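Local coordinates for integron Cassette Protein Hfx_Cass5 (Unidentified, PDB 3IF4) that is of unknown function but is encoded by a mobile integron gene cassette and assembles as a two-subunit protein whose beta-sheet continues between its chains, at residues A28-D33 with I38-G43; M55-N60 with R64-P69. One frame throughout, in Å; residues are numbered along the deposited sequence.

Contact 1. Residues A28-D33 with I38-G43; sequences AAIEID and IHVTPG
An antiparallel beta hairpin joins A28-D33 to I38-G43, and a classic beta bulge interrupts its regular pairing where A28 and A29 both face T41. At the bulge T41 O accepts two donors: A28 N at 2.8 Å, nearly in line with the carbonyl bond, and the longer bond from A29 N, which arrives in the carbonyl plane on a lone pair. T41 N answers with an almost straight bond to A29 O (2.9 Å, 177°), and E31 and H39 exchange a second pair of backbone bonds.

I30, I32, I38 and V40 share one face of the hairpin, where branched aliphatic chains suit both strand geometry and burial. I30 places CG1 beside its own backbone N (chi1 -54°), and a further bend carries CD1 alongside V40 CG2 at 3.6 Å. Its other branch, CG2, meets I38 CD1 at 3.9 Å, while CG1 of I32 rests against I38 CB.

The other face carries A29, E31, H39 and T41. A water bridges the strands there, 2.6 Å from T41 OG1 and weakly bonded to A29 O. The D33 carboxylate is engaged by R37 in a salt bridge. The hairpin is thus held by backbone bonds between an apolar layer and a more polar one, with I30, I32 and I38 of the apolar layer packing on W102, L109 and Y76 of the second subunit.

Contact 2. Residues M55-N60 with R64-P69; sequences MEVSWN and RSLHSP
The indole of W59 lays one face over the backbone joining R64 to S65: S65 N stands 3.6 Å above the ring plane, displaced toward the rim, and R64 C lies 3.4 Å from W59 CH2. L66 CG meets the same ring at its edge, in plane, 4.0 Å from CE3. With CG anti to the backbone N (chi1 174°), W59 swings its broad ring across to the partner strand. The bent chain of R64 turns its guanidinium so that W59 CZ2 lies over one face, while NH1 is salt-bridged to E61.

On the other side of the hairpin the H67 imidazole receives S58 CB over one face in a CH-pi contact, 4.0 Å from the ring centroid, and N60 CB at its edge. H67 ND1 donates to O of the next residue, S68, just past the end of strand 65-67; the nearly straight bond (172°), lying close to the ring plane, fixes the ring's rotation.

S58 and H67, and N60 and S65, form the hydrogen-bonded pairs of this antiparallel beta hairpin, with W59 opposite L66 between them. A G1 beta bulge closes the turn end, R64 and S65 both facing N60, whose O accepts from S65 N at 3.1 Å. Toward the open end the buried aliphatic side chains of V57 and L66 cross, CG1 of V57 lying 4.0 Å from CD2 of L66. There a water donates to E56 O and H67 O and accepts from S58 OG at 2.6 Å.

In the fold
Contact 1 closes before contact 2 opens along the chain, so the two hairpins follow in series, their centres about 10 Å apart. They share one antiparallel sheet in the order 23-32, 38-42, 65-67, 58-60: the inner strands 38-42 and 65-67 are neighbours, linked by probable backbone hydrogen bonds of V40 with L66 and of I38 with S68, and by the meeting rings of H39 and H67. Strand 23-32 is an outer strand within the chain, but A29-E31 pair in parallel with a strand of the second subunit, extending the sheet across the interface. Contact 2 also touches that subunit, so both hairpins help build the dimer.

Contact 1. Residues A28-D33 with I38-G43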
ATOM      1  N   ALA A  28      -9.150 -23.228  -2.239  1.00 29.79           N
ATOM      2  CA  ALA A  28     -10.579 -23.481  -2.422  1.00 29.02           C
ATOM      3  C   ALA A  28     -11.295 -22.366  -3.201  1.00 29.36           C
ATOM      4  O   ALA A  28     -12.268 -22.632  -3.907  1.00 29.16           O
ATOM      5  CB  ALA A  28     -11.267 -23.732  -1.082  1.00 24.05           C
ATOM      6  N   ALA A  29     -10.834 -21.122  -3.078  1.00 30.79           N
ATOM      7  CA  ALA A  29     -11.466 -20.041  -3.841  1.00 31.65           C
ATOM      8  C   ALA A  29     -10.606 -18.795  -4.058  1.00 32.61           C
ATOM      9  O   ALA A  29      -9.774 -18.427  -3.219  1.00 27.78           O
ATOM     10  CB  ALA A  29     -12.820 -19.662  -3.221  1.00 22.86           C
ATOM     11  N   ILE A  30     -10.813 -18.154  -5.203  1.00 24.49           N
ATOM     12  CA  ILE A  30     -10.283 -16.819  -5.443  1.00 26.95           C
ATOM     13  C   ILE A  30     -11.483 -15.916  -5.686  1.00 30.63           C
ATOM     14  O   ILE A  30     -12.349 -16.222  -6.519  1.00 26.14           O
ATOM     15  CB  ILE A  30      -9.348 -16.770  -6.662  1.00 34.86           C
ATOM     16  CG1 ILE A  30      -8.228 -17.806  -6.530  1.00 33.68           C
ATOM     17  CG2 ILE A  30      -8.785 -15.354  -6.853  1.00 32.50           C
ATOM     18  CD1 ILE A  30      -7.239 -17.489  -5.444  1.00 41.73           C
ATOM     19  N   GLU A  31     -11.548 -14.822  -4.940  1.00 24.67           N
ATOM     20  CA  GLU A  31     -12.685 -13.914  -5.015  1.00 25.98           C
ATOM     21  C   GLU A  31     -12.274 -12.453  -4.864  1.00 36.00           C
ATOM     22  O   GLU A  31     -11.518 -12.097  -3.954  1.00 30.81           O
ATOM     23  CB  GLU A  31     -13.717 -14.260  -3.942  1.00 24.91           C
ATOM     24  CG  GLU A  31     -14.710 -13.128  -3.668  1.00 30.96           C
ATOM     25  CD  GLU A  31     -16.011 -13.609  -3.019  1.00 36.24           C
ATOM     26  OE1 GLU A  31     -16.050 -14.741  -2.487  1.00 31.74           O
ATOM     27  OE2 GLU A  31     -17.001 -12.846  -3.050  1.00 35.54           O
ATOM     28  N   ILE A  32     -12.766 -11.610  -5.767  1.00 31.83           N
ATOM     29  CA  ILE A  32     -12.642 -10.171  -5.604  1.00 28.85           C
ATOM     30  C   ILE A  32     -13.943  -9.679  -4.990  1.00 34.62           C
ATOM     31  O   ILE A  32     -15.014  -9.817  -5.591  1.00 31.97           O
ATOM     32  CB  ILE A  32     -12.377  -9.469  -6.941  1.00 27.53           C
ATOM     33  CG1 ILE A  32     -10.990  -9.846  -7.454  1.00 25.18           C
ATOM     34  CG2 ILE A  32     -12.479  -7.959  -6.781  1.00 29.52           C
ATOM     35  CD1 ILE A  32     -10.697  -9.335  -8.842  1.00 31.71           C
ATOM     36  N   ASP A  33     -13.865  -9.130  -3.779  1.00 26.72           N
ATOM     37  CA  ASP A  33     -15.082  -8.767  -3.063  1.00 30.96           C
ATOM     38  C   ASP A  33     -15.659  -7.434  -3.543  1.00 35.48           C
ATOM     39  O   ASP A  33     -15.141  -6.827  -4.486  1.00 32.46           O
ATOM     40  CB  ASP A  33     -14.864  -8.768  -1.543  1.00 32.81           C
ATOM     41  CG  ASP A  33     -13.921  -7.670  -1.079  1.00 34.29           C
ATOM     42  OD1 ASP A  33     -13.601  -6.757  -1.867  1.00 37.81           O
ATOM     43  OD2 ASP A  33     -13.505  -7.726   0.092  1.00 39.68           O
ATOM     44  N   ILE A  38      -8.847  -8.642  -3.275  1.00 26.76           N
ATOM     45  CA  ILE A  38      -8.783 -10.011  -3.752  1.00 26.09           C
ATOM     46  C   ILE A  38      -8.542 -10.972  -2.589  1.00 28.39           C
ATOM     47  O   ILE A  38      -7.654 -10.757  -1.755  1.00 29.21           O
ATOM     48  CB  ILE A  38      -7.737 -10.205  -4.874  1.00 23.80           C
ATOM     49  CG1 ILE A  38      -7.738 -11.666  -5.337  1.00 23.06           C
ATOM     50  CG2 ILE A  38      -6.354  -9.764  -4.414  1.00 23.81           C
ATOM     51  CD1 ILE A  38      -7.101 -11.887  -6.699  1.00 23.61           C
ATOM     52  N   HIS A  39      -9.357 -12.027  -2.545  1.00 25.14           N
ATOM     53  CA  HIS A  39      -9.355 -13.001  -1.459  1.00 23.90           C
ATOM     54  C   HIS A  39      -8.883 -14.370  -1.923  1.00 32.94           C
ATOM     55  O   HIS A  39      -9.319 -14.862  -2.966  1.00 29.57           O
ATOM     56  CB  HIS A  39     -10.764 -13.152  -0.888  1.00 24.44           C
ATOM     57  CG  HIS A  39     -11.197 -12.016  -0.011  1.00 25.40           C
ATOM     58  ND1 HIS A  39     -11.590 -10.792  -0.517  1.00 29.11           N
ATOM     59  CD2 HIS A  39     -11.321 -11.930   1.331  1.00 26.05           C
ATOM     60  CE1 HIS A  39     -11.936 -10.000   0.483  1.00 30.62           C
ATOM     61  NE2 HIS A  39     -11.781 -10.664   1.615  1.00 36.75           N
ATOM     62  N   VAL A  40      -7.993 -14.980  -1.142  1.00 25.15           N
ATOM     63  CA  VAL A  40      -7.559 -16.345  -1.385  1.00 31.10           C
ATOM     64  C   VAL A  40      -7.970 -17.218  -0.196  1.00 33.81           C
ATOM     65  O   VAL A  40      -7.508 -17.016   0.930  1.00 32.20           O
ATOM     66  CB  VAL A  40      -6.033 -16.450  -1.605  1.00 33.97           C
ATOM     67  CG1 VAL A  40      -5.629 -17.915  -1.792  1.00 29.24           C
ATOM     68  CG2 VAL A  40      -5.599 -15.619  -2.801  1.00 22.19           C
ATOM     69  N   THR A  41      -8.862 -18.168  -0.454  1.00 24.29           N
ATOM     70  CA  THR A  41      -9.382 -19.048   0.581  1.00 27.52           C
ATOM     71  C   THR A  41      -8.674 -20.394   0.512  1.00 24.79           C
ATOM     72  O   THR A  41      -8.887 -21.156  -0.425  1.00 32.82           O
ATOM     73  CB  THR A  41     -10.889 -19.294   0.392  1.00 28.97           C
ATOM     74  OG1 THR A  41     -11.568 -18.033   0.307  1.00 30.63           O
ATOM     75  CG2 THR A  41     -11.450 -20.118   1.550  1.00 24.15           C
ATOM     76  N   PRO A  42      -7.819 -20.681   1.502  1.00 28.70           N
ATOM     77  CA  PRO A  42      -7.069 -21.937   1.533  1.00 23.60           C
ATOM     78  C   PRO A  42      -8.011 -23.112   1.763  1.00 28.70           C
ATOM     79  O   PRO A  42      -9.090 -22.936   2.328  1.00 30.43           O
ATOM     80  CB  PRO A  42      -6.139 -21.767   2.736  1.00 23.93           C
ATOM     81  CG  PRO A  42      -6.183 -20.297   3.081  1.00 33.25           C
ATOM     82  CD  PRO A  42      -7.539 -19.844   2.680  1.00 25.46           C
ATOM     83  N   GLY A  43      -7.604 -24.296   1.323  1.00 34.43           N
ATOM     84  CA  GLY A  43      -8.418 -25.485   1.474  1.00 34.23           C
ATOM     85  C   GLY A  43      -8.616 -25.907   2.917  1.00 35.57           C
ATOM     86  O   GLY A  43      -9.679 -26.402   3.270  1.00 39.90           O
TER
HETATM   87  O   HOH W   1     -11.957 -16.602  -1.800  1.00 27.58           O

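Contact 2. Residues M55-N60 with R64-P69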
HETATM    1  N   MSE A  55       3.695  -8.045   5.314  1.00 36.00           N
HETATM    2  CA  MSE A  55       3.660  -8.039   3.855  1.00 34.50           C
HETATM    3  C   MSE A  55       2.370  -7.437   3.313  1.00 33.46           C
HETATM    4  O   MSE A  55       2.059  -7.586   2.127  1.00 32.34           O
HETATM    5  CB  MSE A  55       3.856  -9.466   3.307  1.00 36.83           C
HETATM    6  CG  MSE A  55       5.280  -9.983   3.485  1.00 38.66           C
HETATM    7 SE   MSE A  55       5.573 -11.859   3.045  0.53 37.60          SE
HETATM    8  CE  MSE A  55       5.135 -11.829   1.153  1.00 32.74           C
ATOM      9  N   GLU A  56       1.619  -6.767   4.182  1.00 26.65           N
ATOM     10  CA  GLU A  56       0.334  -6.174   3.794  1.00 34.79           C
ATOM     11  C   GLU A  56      -0.745  -7.211   3.444  1.00 36.35           C
ATOM     12  O   GLU A  56      -1.742  -6.892   2.801  1.00 34.50           O
ATOM     13  CB  GLU A  56       0.520  -5.190   2.637  1.00 39.85           C
ATOM     14  CG  GLU A  56       1.442  -4.036   2.969  1.00 56.52           C
ATOM     15  CD  GLU A  56       1.058  -3.342   4.269  1.00 78.74           C
ATOM     16  OE1 GLU A  56       0.670  -2.155   4.212  1.00 91.42           O
ATOM     17  OE2 GLU A  56       1.138  -3.978   5.346  1.00 81.08           O
ATOM     18  N   VAL A  57      -0.540  -8.452   3.869  1.00 31.02           N
ATOM     19  CA  VAL A  57      -1.560  -9.477   3.711  1.00 31.57           C
ATOM     20  C   VAL A  57      -2.314  -9.618   5.025  1.00 33.63           C
ATOM     21  O   VAL A  57      -1.727  -9.485   6.096  1.00 36.47           O
ATOM     22  CB  VAL A  57      -0.916 -10.808   3.329  1.00 29.67           C
ATOM     23  CG1 VAL A  57      -1.973 -11.889   3.148  1.00 25.17           C
ATOM     24  CG2 VAL A  57      -0.100 -10.624   2.062  1.00 31.42           C
ATOM     25  N   SER A  58      -3.614  -9.876   4.952  1.00 32.00           N
ATOM     26  CA  SER A  58      -4.403 -10.040   6.164  1.00 33.49           C
ATOM     27  C   SER A  58      -5.210 -11.326   6.141  1.00 30.55           C
ATOM     28  O   SER A  58      -5.455 -11.907   5.082  1.00 35.17           O
ATOM     29  CB  SER A  58      -5.349  -8.859   6.356  1.00 35.31           C
ATOM     30  OG  SER A  58      -4.741  -7.677   5.905  1.00 35.50           O
ATOM     31  N   TRP A  59      -5.628 -11.760   7.321  1.00 29.06           N
ATOM     32  CA  TRP A  59      -6.451 -12.951   7.449  1.00 32.75           C
ATOM     33  C   TRP A  59      -7.804 -12.534   8.001  1.00 37.27           C
ATOM     34  O   TRP A  59      -7.881 -11.866   9.023  1.00 35.22           O
ATOM     35  CB  TRP A  59      -5.782 -13.974   8.375  1.00 29.62           C
ATOM     36  CG  TRP A  59      -6.628 -15.199   8.705  1.00 35.52           C
ATOM     37  CD1 TRP A  59      -7.268 -15.464   9.887  1.00 34.49           C
ATOM     38  CD2 TRP A  59      -6.897 -16.323   7.847  1.00 32.99           C
ATOM     39  NE1 TRP A  59      -7.918 -16.678   9.815  1.00 33.93           N
ATOM     40  CE2 TRP A  59      -7.706 -17.224   8.580  1.00 35.15           C
ATOM     41  CE3 TRP A  59      -6.535 -16.651   6.537  1.00 34.06           C
ATOM     42  CZ2 TRP A  59      -8.164 -18.431   8.038  1.00 31.61           C
ATOM     43  CZ3 TRP A  59      -6.989 -17.854   6.000  1.00 35.08           C
ATOM     44  CH2 TRP A  59      -7.792 -18.730   6.754  1.00 29.77           C
ATOM     45  N   ASN A  60      -8.868 -12.906   7.305  1.00 31.63           N
ATOM     46  CA  ASN A  60     -10.211 -12.629   7.777  1.00 35.82           C
ATOM     47  C   ASN A  60     -10.836 -13.927   8.268  1.00 42.70           C
ATOM     48  O   ASN A  60     -11.160 -14.813   7.470  1.00 37.50           O
ATOM     49  CB  ASN A  60     -11.050 -12.012   6.658  1.00 39.38           C
ATOM     50  CG  ASN A  60     -12.424 -11.588   7.129  1.00 49.49           C
ATOM     51  OD1 ASN A  60     -13.296 -12.425   7.392  1.00 44.34           O
ATOM     52  ND2 ASN A  60     -12.629 -10.280   7.236  1.00 55.89           N
ATOM     53  N   ARG A  64     -12.511 -16.936   6.552  1.00 37.36           N
ATOM     54  CA  ARG A  64     -11.330 -17.797   6.480  1.00 35.83           C
ATOM     55  C   ARG A  64     -10.536 -17.593   5.186  1.00 30.43           C
ATOM     56  O   ARG A  64     -10.285 -18.536   4.431  1.00 30.16           O
ATOM     57  CB  ARG A  64     -11.721 -19.274   6.672  1.00 41.38           C
ATOM     58  CG  ARG A  64     -12.077 -19.620   8.115  1.00 48.62           C
ATOM     59  CD  ARG A  64     -12.412 -21.092   8.303  1.00 65.34           C
ATOM     60  NE  ARG A  64     -11.248 -21.969   8.155  1.00 78.99           N
ATOM     61  CZ  ARG A  64     -10.297 -22.122   9.075  1.00 86.82           C
ATOM     62  NH1 ARG A  64     -10.354 -21.445  10.217  1.00 85.18           N
ATOM     63  NH2 ARG A  64      -9.282 -22.948   8.848  1.00 87.43           N
ATOM     64  N   SER A  65     -10.125 -16.356   4.938  1.00 29.40           N
ATOM     65  CA  SER A  65      -9.398 -16.049   3.715  1.00 29.98           C
ATOM     66  C   SER A  65      -8.255 -15.074   3.951  1.00 29.65           C
ATOM     67  O   SER A  65      -8.321 -14.226   4.838  1.00 29.72           O
ATOM     68  CB  SER A  65     -10.359 -15.470   2.672  1.00 28.49           C
ATOM     69  OG  SER A  65     -11.038 -14.327   3.188  1.00 32.33           O
ATOM     70  N   LEU A  66      -7.203 -15.225   3.155  1.00 30.32           N
ATOM     71  CA  LEU A  66      -6.153 -14.239   3.046  1.00 29.84           C
ATOM     72  C   LEU A  66      -6.650 -13.208   2.052  1.00 35.62           C
ATOM     73  O   LEU A  66      -7.266 -13.571   1.055  1.00 34.46           O
ATOM     74  CB  LEU A  66      -4.884 -14.877   2.501  1.00 23.82           C
ATOM     75  CG  LEU A  66      -4.296 -16.003   3.346  1.00 36.51           C
ATOM     76  CD1 LEU A  66      -3.530 -17.015   2.482  1.00 34.19           C
ATOM     77  CD2 LEU A  66      -3.413 -15.415   4.437  1.00 31.62           C
ATOM     78  N   HIS A  67      -6.386 -11.926   2.306  1.00 27.10           N
ATOM     79  CA  HIS A  67      -6.823 -10.899   1.369  1.00 31.17           C
ATOM     80  C   HIS A  67      -5.895  -9.694   1.301  1.00 31.34           C
ATOM     81  O   HIS A  67      -5.090  -9.453   2.200  1.00 28.18           O
ATOM     82  CB  HIS A  67      -8.259 -10.458   1.667  1.00 33.32           C
ATOM     83  CG  HIS A  67      -8.415  -9.740   2.971  1.00 40.05           C
ATOM     84  ND1 HIS A  67      -8.027  -8.428   3.150  1.00 40.01           N
ATOM     85  CD2 HIS A  67      -8.927 -10.147   4.157  1.00 39.55           C
ATOM     86  CE1 HIS A  67      -8.289  -8.061   4.393  1.00 40.35           C
ATOM     87  NE2 HIS A  67      -8.837  -9.083   5.023  1.00 42.12           N
ATOM     88  N   SER A  68      -6.023  -8.946   0.211  1.00 37.83           N
ATOM     89  CA  SER A  68      -5.245  -7.739  -0.010  1.00 32.41           C
ATOM     90  C   SER A  68      -5.974  -6.550   0.591  1.00 36.75           C
ATOM     91  O   SER A  68      -7.088  -6.693   1.093  1.00 31.69           O
ATOM     92  CB  SER A  68      -5.056  -7.516  -1.511  1.00 32.42           C
ATOM     93  OG  SER A  68      -6.285  -7.193  -2.144  1.00 31.28           O
ATOM     94  N   PRO A  69      -5.341  -5.369   0.557  1.00 38.33           N
ATOM     95  CA  PRO A  69      -6.048  -4.128   0.875  1.00 38.04           C
ATOM     96  C   PRO A  69      -6.930  -3.754  -0.305  1.00 43.31           C
ATOM     97  O   PRO A  69      -6.934  -4.470  -1.307  1.00 37.52           O
ATOM     98  CB  PRO A  69      -4.922  -3.099   0.999  1.00 29.56           C
ATOM     99  CG  PRO A  69      -3.654  -3.891   1.092  1.00 37.78           C
ATOM    100  CD  PRO A  69      -3.907  -5.142   0.333  1.00 39.26           C
TER
HETATM  101  O   HOH W   2      -4.233  -6.977   3.483  1.00 35.61           O